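Mll5499 protein (Mesorhizobium loti, PDB 3BDE) is of unknown function, but is a homodimeric member of the stress-responsive alpha/beta barrel (Dabb) family with a ferredoxin-like fold. Local coordinates at residues A[47-52]-A[85-90]; A[76-79]-A[83-86]. All blocks are in the same frame, centred on the assembly; numbering follows the deposited sequence.

Interaction 1: residues A[47-52]-A[85-90]; sequences KILSAI and TRYNDH. With EDO (1,2-ethanediol), chain E; EDO (1,2-ethanediol), chain K; EDO (1,2-ethanediol), chain D.
Ile52 carries CG1 beside its backbone N (chi1 -62°) and Tyr87 swings its ring anti to its own N (chi1 159°), and these two torsions bring Ile52 CD1 to the CD1-CE1 side of the Tyr87 ring, which it approaches obliquely. The side chains cross at about a right angle, with Ile52 CD1 lying 3.9 Å from Tyr87 CD1 and in contact with CE1 as well. The other branch of the isoleucine serves a second ring: its CG2 methyl sits 4.2 Å from the centroid of the His90 ring, an off-centre CH-pi contact tilted 29° from the ring normal. A beta-branched residue suits this place because its two arms reach two different aromatic groups. Three residues earlier, on helix 36-50, Leu49 has its CD2 3.7 Å from Tyr87 OH. Tyrosine is apt here, since its apolar ring carbons meet Ile52 while the hydroxyl lies at the end of the ring. Tyr87 OH is hydrogen-bonded, with either oxygen a possible donor, to O2 of an ethanediol probably from the crystallisation liquor, an atom at the ring edge, near its plane. No hydrogen bond joins the two segments, so the buried contact rests on van der Waals and CH-pi packing. His90 ND1 caps the backbone N of Asp92 at the start of helix 91-104. The contact thus joins the last part of helix 36-50 and the residues following it to the end of helix 81-88 and the turn leading into helix 91-104, whose His93 and Phe96 pack against its side chains; Phe58 of strand 58-63 adjoins Leu49.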
ATOM      1  N   LYS A  47     -17.217   9.979   1.841  1.00 17.42           N
ATOM      2  CA  LYS A  47     -18.160  10.572   2.804  1.00 20.41           C
ATOM      3  C   LYS A  47     -18.524   9.610   3.933  1.00 17.54           C
ATOM      4  O   LYS A  47     -18.491   9.992   5.110  1.00 20.34           O
ATOM      5  CB  LYS A  47     -19.441  11.048   2.095  1.00 20.78           C
ATOM      6  CG  LYS A  47     -20.441  11.811   2.983  1.00 20.82           C
ATOM      7  CD  LYS A  47     -21.622  12.272   2.162  1.00 24.88           C
ATOM      8  N   ILE A  48     -18.841   8.366   3.568  1.00 18.76           N
ATOM      9  CA  ILE A  48     -19.274   7.337   4.517  1.00 19.11           C
ATOM     10  C   ILE A  48     -18.156   6.849   5.443  1.00 17.87           C
ATOM     11  O   ILE A  48     -18.309   6.847   6.677  1.00 15.60           O
ATOM     12  CB  ILE A  48     -19.922   6.107   3.753  1.00 19.14           C
ATOM     13  CG1 ILE A  48     -21.242   6.537   3.086  1.00 21.87           C
ATOM     14  CG2 ILE A  48     -20.235   4.900   4.678  1.00 19.95           C
ATOM     15  CD1 ILE A  48     -21.820   5.475   2.172  1.00 23.58           C
ATOM     16  N   LEU A  49     -17.056   6.427   4.833  1.00 17.92           N
ATOM     17  CA  LEU A  49     -15.963   5.774   5.564  1.00 17.18           C
ATOM     18  C   LEU A  49     -15.148   6.715   6.403  1.00 16.29           C
ATOM     19  O   LEU A  49     -14.757   6.337   7.509  1.00 16.21           O
ATOM     20  CB  LEU A  49     -15.071   4.985   4.618  1.00 12.18           C
ATOM     21  CG  LEU A  49     -15.723   3.906   3.730  1.00 16.04           C
ATOM     22  CD1 LEU A  49     -14.726   3.247   2.798  1.00 16.74           C
ATOM     23  CD2 LEU A  49     -16.445   2.872   4.565  1.00 16.14           C
ATOM     24  N   SER A  50     -14.899   7.933   5.904  1.00 17.83           N
ATOM     25  CA  SER A  50     -14.077   8.914   6.662  1.00 19.17           C
ATOM     26  C   SER A  50     -14.789   9.460   7.929  1.00 19.26           C
ATOM     27  O   SER A  50     -14.128   9.988   8.825  1.00 21.24           O
ATOM     28  CB  SER A  50     -13.588  10.048   5.755  1.00 20.85           C
ATOM     29  OG  SER A  50     -14.633  10.917   5.449  1.00 18.21           O
ATOM     30  N   ALA A  51     -16.116   9.320   7.978  1.00 16.54           N
ATOM     31  CA  ALA A  51     -16.953   9.752   9.109  1.00 19.10           C
ATOM     32  C   ALA A  51     -17.002   8.748  10.266  1.00 19.09           C
ATOM     33  O   ALA A  51     -17.470   9.088  11.365  1.00 20.75           O
ATOM     34  CB  ALA A  51     -18.385  10.028   8.602  1.00 18.23           C
ATOM     35  N   ILE A  52     -16.528   7.523  10.047  1.00 16.25           N
ATOM     36  CA  ILE A  52     -16.578   6.491  11.086  1.00 16.22           C
ATOM     37  C   ILE A  52     -15.532   6.751  12.157  1.00 18.38           C
ATOM     38  O   ILE A  52     -14.381   6.999  11.811  1.00 16.22           O
ATOM     39  CB  ILE A  52     -16.414   5.090  10.485  1.00 16.43           C
ATOM     40  CG1 ILE A  52     -17.585   4.813   9.514  1.00 21.45           C
ATOM     41  CG2 ILE A  52     -16.396   4.013  11.609  1.00 17.72           C
ATOM     42  CD1 ILE A  52     -17.469   3.529   8.779  1.00 18.48           C
ATOM     43  N   THR A  85     -11.119  -3.260  14.197  1.00 14.15           N
ATOM     44  CA  THR A  85     -12.269  -4.149  14.336  1.00 14.07           C
ATOM     45  C   THR A  85     -13.592  -3.368  14.507  1.00 12.34           C
ATOM     46  O   THR A  85     -14.598  -3.752  13.937  1.00 12.75           O
ATOM     47  CB  THR A  85     -12.010  -5.154  15.477  1.00 14.38           C
ATOM     48  OG1 THR A  85     -10.910  -5.993  15.089  1.00 14.12           O
ATOM     49  CG2 THR A  85     -13.235  -6.011  15.766  1.00 15.69           C
ATOM     50  N   ARG A  86     -13.559  -2.300  15.304  1.00 12.91           N
ATOM     51  CA  ARG A  86     -14.728  -1.433  15.539  1.00 11.66           C
ATOM     52  C   ARG A  86     -15.176  -0.696  14.265  1.00 13.08           C
ATOM     53  O   ARG A  86     -16.358  -0.521  14.060  1.00 14.32           O
ATOM     54  CB  ARG A  86     -14.459  -0.473  16.706  1.00 12.45           C
ATOM     55  CG  ARG A  86     -14.464  -1.226  18.032  1.00 12.57           C
ATOM     56  CD  ARG A  86     -13.971  -0.367  19.163  1.00 15.46           C
ATOM     57  NE  ARG A  86     -14.064  -1.077  20.469  1.00 13.54           N
ATOM     58  CZ  ARG A  86     -13.288  -0.872  21.533  1.00 17.69           C
ATOM     59  NH1 ARG A  86     -12.258  -0.028  21.521  1.00 19.37           N
ATOM     60  NH2 ARG A  86     -13.508  -1.584  22.638  1.00 20.74           N
ATOM     61  N   TYR A  87     -14.226  -0.300  13.415  1.00 13.80           N
ATOM     62  CA  TYR A  87     -14.544   0.245  12.093  1.00 14.86           C
ATOM     63  C   TYR A  87     -15.224  -0.840  11.232  1.00 15.15           C
ATOM     64  O   TYR A  87     -16.279  -0.609  10.626  1.00 16.95           O
ATOM     65  CB  TYR A  87     -13.273   0.728  11.395  1.00 15.62           C
ATOM     66  CG  TYR A  87     -13.343   0.850   9.893  1.00 16.01           C
ATOM     67  CD1 TYR A  87     -13.918   1.982   9.274  1.00 13.90           C
ATOM     68  CD2 TYR A  87     -12.807  -0.138   9.080  1.00 13.90           C
ATOM     69  CE1 TYR A  87     -13.935   2.094   7.870  1.00 16.70           C
ATOM     70  CE2 TYR A  87     -12.828  -0.035   7.677  1.00 15.86           C
ATOM     71  CZ  TYR A  87     -13.387   1.087   7.091  1.00 16.24           C
ATOM     72  OH  TYR A  87     -13.402   1.180   5.723  1.00 17.53           O
ATOM     73  N   ASN A  88     -14.603  -2.019  11.172  1.00 16.59           N
ATOM     74  CA  ASN A  88     -15.122  -3.123  10.337  1.00 15.46           C
ATOM     75  C   ASN A  88     -16.564  -3.474  10.679  1.00 16.96           C
ATOM     76  O   ASN A  88     -17.374  -3.688   9.780  1.00 15.78           O
ATOM     77  CB  ASN A  88     -14.244  -4.371  10.506  1.00 18.15           C
ATOM     78  CG  ASN A  88     -14.694  -5.531   9.630  1.00 22.54           C
ATOM     79  OD1 ASN A  88     -14.388  -5.579   8.438  1.00 25.66           O
ATOM     80  ND2 ASN A  88     -15.420  -6.467  10.219  1.00 21.69           N
ATOM     81  N   ASP A  89     -16.854  -3.507  11.984  1.00 13.79           N
ATOM     82  CA  ASP A  89     -18.177  -3.882  12.512  1.00 16.83           C
ATOM     83  C   ASP A  89     -19.180  -2.738  12.630  1.00 17.21           C
ATOM     84  O   ASP A  89     -20.329  -2.977  12.988  1.00 16.01           O
ATOM     85  CB  ASP A  89     -18.015  -4.549  13.890  1.00 13.94           C
ATOM     86  CG  ASP A  89     -17.282  -5.872  13.831  1.00 20.20           C
ATOM     87  OD1 ASP A  89     -16.958  -6.352  12.731  1.00 18.09           O
ATOM     88  OD2 ASP A  89     -17.040  -6.436  14.919  1.00 17.83           O
ATOM     89  N   HIS A  90     -18.763  -1.515  12.316  1.00 15.72           N
ATOM     90  CA  HIS A  90     -19.641  -0.344  12.416  1.00 16.69           C
ATOM     91  C   HIS A  90     -20.770  -0.528  11.398  1.00 16.68           C
ATOM     92  O   HIS A  90     -20.507  -0.988  10.283  1.00 13.39           O
ATOM     93  CB  HIS A  90     -18.885   0.955  12.137  1.00 16.60           C
ATOM     94  CG  HIS A  90     -19.670   2.177  12.489  1.00 18.33           C
ATOM     95  ND1 HIS A  90     -20.670   2.672  11.682  1.00 17.49           N
ATOM     96  CD2 HIS A  90     -19.639   2.973  13.584  1.00 17.78           C
ATOM     97  CE1 HIS A  90     -21.216   3.727  12.264  1.00 19.55           C
ATOM     98  NE2 HIS A  90     -20.611   3.929  13.416  1.00 21.42           N
TER
HETATM   99  C1  EDO E 104     -11.475  -6.631  11.451  1.00 32.22           C
HETATM  100  O1  EDO E 104     -11.334  -7.229  12.741  1.00 27.55           O
HETATM  101  C2  EDO E 104     -10.141  -6.050  11.023  1.00 28.97           C
HETATM  102  O2  EDO E 104      -9.125  -7.074  11.096  1.00 28.83           O
HETATM  103  C1  EDO K 110     -18.581  -5.778   6.791  1.00 44.14           C
HETATM  104  O1  EDO K 110     -19.673  -6.700   6.878  1.00 41.11           O
HETATM  105  C2  EDO K 110     -17.287  -6.522   7.069  1.00 45.63           C
HETATM  106  O2  EDO K 110     -16.246  -6.074   6.193  1.00 52.04           O
HETATM  107  C1  EDO D 103     -13.796  -0.615   2.587  1.00 20.79           C
HETATM  108  O1  EDO D 103     -14.411  -1.823   3.044  1.00 18.66           O
HETATM  109  C2  EDO D 103     -12.337  -0.583   2.997  1.00 18.14           C
HETATM  110  O2  EDO D 103     -12.294  -0.667   4.422  1.00 20.83           O

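Interaction 2: residues A[76-79]-A[83-86]; sequences MEFA and AYTR. With EDO (1,2-ethanediol), chain E.
Phe78 and Tyr84 lie with their rings nearly parallel, the planes inclined by 19°, but slid so far apart that they barely overlap; the centroids are 5.2 Å from each other. The closest touch is therefore made near the rims, where Phe78 CE2 comes within 3.5 Å of Tyr84 CD1. What covers the phenylalanine face is the helix backbone: Tyr84 CA stands 3.9 Å from the centroid of the Phe78 ring, a CH-pi contact only 14° off the ring normal. Phenylalanine suits this last residue of the strand because a flat, wholly apolar ring can lie directly beneath a helical turn. Ala83 shows the complementary choice, a side chain short enough to let the turn come close, with its CB 4.1 Å from Phe78 CB. With CG anti to the backbone N (chi1 -178°), the Tyr84 side chain crosses Phe78 obliquely, and its hydroxyl reaches Asp112 with a hydrogen bond. C2 of a bound ethanediol, probably from the crystallisation liquor, rests 3.3 Å above the Tyr84 ring, over its centre, while O1 of the same molecule is hydrogen-bonded to Thr85 OG1. An alanine in place of Tyr84 would take away both ring and hydroxyl, which would probably leave the Asp112 carboxylate without this partner and the rim of Phe78 less well covered. The segments are the two sides of a tight strand-to-helix connection, in which Asp80 OD1 accepts a hydrogen bond from Ala83 N. Strand 72-78 pairs here with strand 21-29, whose His23 meets both Phe78 and Tyr84 and whose Ile21 touches Tyr84, so that helix 81-88 is seated on the sheet.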
HETATM    1  N   MSE A  76      -6.010   4.091   5.039  1.00 16.87           N
HETATM    2  CA  MSE A  76      -6.395   4.757   6.304  1.00 15.44           C
HETATM    3  C   MSE A  76      -5.576   4.132   7.428  1.00 16.36           C
HETATM    4  O   MSE A  76      -5.066   3.015   7.299  1.00 15.22           O
HETATM    5  CB  MSE A  76      -7.907   4.612   6.556  1.00 16.93           C
HETATM    6  CG  MSE A  76      -8.354   3.193   6.883  1.00 17.38           C
HETATM    7 SE   MSE A  76     -10.195   2.859   6.427  0.75 16.03          SE
HETATM    8  CE  MSE A  76     -10.043   2.648   4.483  1.00 11.00           C
ATOM      9  N   GLU A  77      -5.581   4.794   8.575  1.00 16.09           N
ATOM     10  CA  GLU A  77      -4.839   4.331   9.748  1.00 17.74           C
ATOM     11  C   GLU A  77      -5.738   4.266  10.977  1.00 16.49           C
ATOM     12  O   GLU A  77      -6.642   5.100  11.148  1.00 16.44           O
ATOM     13  CB  GLU A  77      -3.664   5.247  10.007  1.00 18.46           C
ATOM     14  CG  GLU A  77      -2.629   5.160   8.851  1.00 18.15           C
ATOM     15  CD  GLU A  77      -1.410   6.025   9.057  1.00 25.32           C
ATOM     16  OE1 GLU A  77      -1.240   6.646  10.118  1.00 27.70           O
ATOM     17  OE2 GLU A  77      -0.602   6.089   8.130  1.00 25.40           O
ATOM     18  N   PHE A  78      -5.471   3.254  11.791  1.00 14.69           N
ATOM     19  CA  PHE A  78      -6.171   3.001  13.059  1.00 14.07           C
ATOM     20  C   PHE A  78      -5.121   2.996  14.161  1.00 12.78           C
ATOM     21  O   PHE A  78      -3.974   2.571  13.945  1.00 14.55           O
ATOM     22  CB  PHE A  78      -6.925   1.656  13.024  1.00 12.56           C
ATOM     23  CG  PHE A  78      -7.986   1.612  11.988  1.00 17.62           C
ATOM     24  CD1 PHE A  78      -9.195   2.261  12.204  1.00 13.75           C
ATOM     25  CD2 PHE A  78      -7.772   0.958  10.771  1.00 17.08           C
ATOM     26  CE1 PHE A  78     -10.177   2.252  11.277  1.00 13.10           C
ATOM     27  CE2 PHE A  78      -8.751   0.970   9.811  1.00 19.34           C
ATOM     28  CZ  PHE A  78      -9.959   1.614  10.065  1.00 13.11           C
ATOM     29  N   ALA A  79      -5.502   3.517  15.335  1.00 17.42           N
ATOM     30  CA  ALA A  79      -4.623   3.554  16.498  1.00 15.88           C
ATOM     31  C   ALA A  79      -4.171   2.149  16.918  1.00 17.21           C
ATOM     32  O   ALA A  79      -3.028   1.969  17.337  1.00 16.14           O
ATOM     33  CB  ALA A  79      -5.309   4.249  17.684  1.00 17.97           C
ATOM     34  N   ALA A  83      -9.583  -0.510  17.312  1.00 13.91           N
ATOM     35  CA  ALA A  83     -10.183   0.515  16.449  1.00 14.67           C
ATOM     36  C   ALA A  83     -10.493  -0.023  15.060  1.00 15.07           C
ATOM     37  O   ALA A  83     -11.509   0.337  14.464  1.00 16.26           O
ATOM     38  CB  ALA A  83      -9.301   1.759  16.349  1.00 15.47           C
ATOM     39  N   TYR A  84      -9.611  -0.881  14.543  1.00 16.24           N
ATOM     40  CA  TYR A  84      -9.778  -1.481  13.211  1.00 14.73           C
ATOM     41  C   TYR A  84     -11.024  -2.381  13.211  1.00 11.91           C
ATOM     42  O   TYR A  84     -11.894  -2.265  12.358  1.00 15.50           O
ATOM     43  CB  TYR A  84      -8.467  -2.184  12.808  1.00 14.61           C
ATOM     44  CG  TYR A  84      -8.388  -2.845  11.446  1.00 17.56           C
ATOM     45  CD1 TYR A  84      -9.223  -2.449  10.373  1.00 17.32           C
ATOM     46  CD2 TYR A  84      -7.413  -3.813  11.192  1.00 15.82           C
ATOM     47  CE1 TYR A  84      -9.142  -3.044   9.120  1.00 19.55           C
ATOM     48  CE2 TYR A  84      -7.323  -4.440   9.897  1.00 11.84           C
ATOM     49  CZ  TYR A  84      -8.189  -4.020   8.875  1.00 19.05           C
ATOM     50  OH  TYR A  84      -8.159  -4.569   7.622  1.00 20.36           O
ATOM     51  N   THR A  85     -11.119  -3.260  14.197  1.00 14.15           N
ATOM     52  CA  THR A  85     -12.269  -4.149  14.336  1.00 14.07           C
ATOM     53  C   THR A  85     -13.592  -3.368  14.507  1.00 12.34           C
ATOM     54  O   THR A  85     -14.598  -3.752  13.937  1.00 12.75           O
ATOM     55  CB  THR A  85     -12.010  -5.154  15.477  1.00 14.38           C
ATOM     56  OG1 THR A  85     -10.910  -5.993  15.089  1.00 14.12           O
ATOM     57  CG2 THR A  85     -13.235  -6.011  15.766  1.00 15.69           C
ATOM     58  N   ARG A  86     -13.559  -2.300  15.304  1.00 12.91           N
ATOM     59  CA  ARG A  86     -14.728  -1.433  15.539  1.00 11.66           C
ATOM     60  C   ARG A  86     -15.176  -0.696  14.265  1.00 13.08           C
ATOM     61  O   ARG A  86     -16.358  -0.521  14.060  1.00 14.32           O
ATOM     62  CB  ARG A  86     -14.459  -0.473  16.706  1.00 12.45           C
ATOM     63  CG  ARG A  86     -14.464  -1.226  18.032  1.00 12.57           C
ATOM     64  CD  ARG A  86     -13.971  -0.367  19.163  1.00 15.46           C
ATOM     65  NE  ARG A  86     -14.064  -1.077  20.469  1.00 13.54           N
ATOM     66  CZ  ARG A  86     -13.288  -0.872  21.533  1.00 17.69           C
ATOM     67  NH1 ARG A  86     -12.258  -0.028  21.521  1.00 19.37           N
ATOM     68  NH2 ARG A  86     -13.508  -1.584  22.638  1.00 20.74           N
TER
HETATM   69  C1  EDO E 104     -11.475  -6.631  11.451  1.00 32.22           C
HETATM   70  O1  EDO E 104     -11.334  -7.229  12.741  1.00 27.55           O
HETATM   71  C2  EDO E 104     -10.141  -6.050  11.023  1.00 28.97           C
HETATM   72  O2  EDO E 104      -9.125  -7.074  11.096  1.00 28.83           O

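In the fold
The two contacts have centres about 9 Å apart and share helix 81-88, which makes interaction 2 with its earlier turn and interaction 1 with its later one. Along the chain, segment 47-52 comes first, strand segment 76-79 follows, and both contacts end on the same short helix. They also touch directly: Tyr87 CB packs 3.5 Å from Phe78 CE1, and Tyr87 OH lies near the selenium of Met76, modelled as selenomethionine. In this ferredoxin-like fold the helix packs through its earlier turn on strand 72-78 of the antiparallel sheet and through its later turn on helix 36-50 and the residues after it, before the chain continues into helix 91-104.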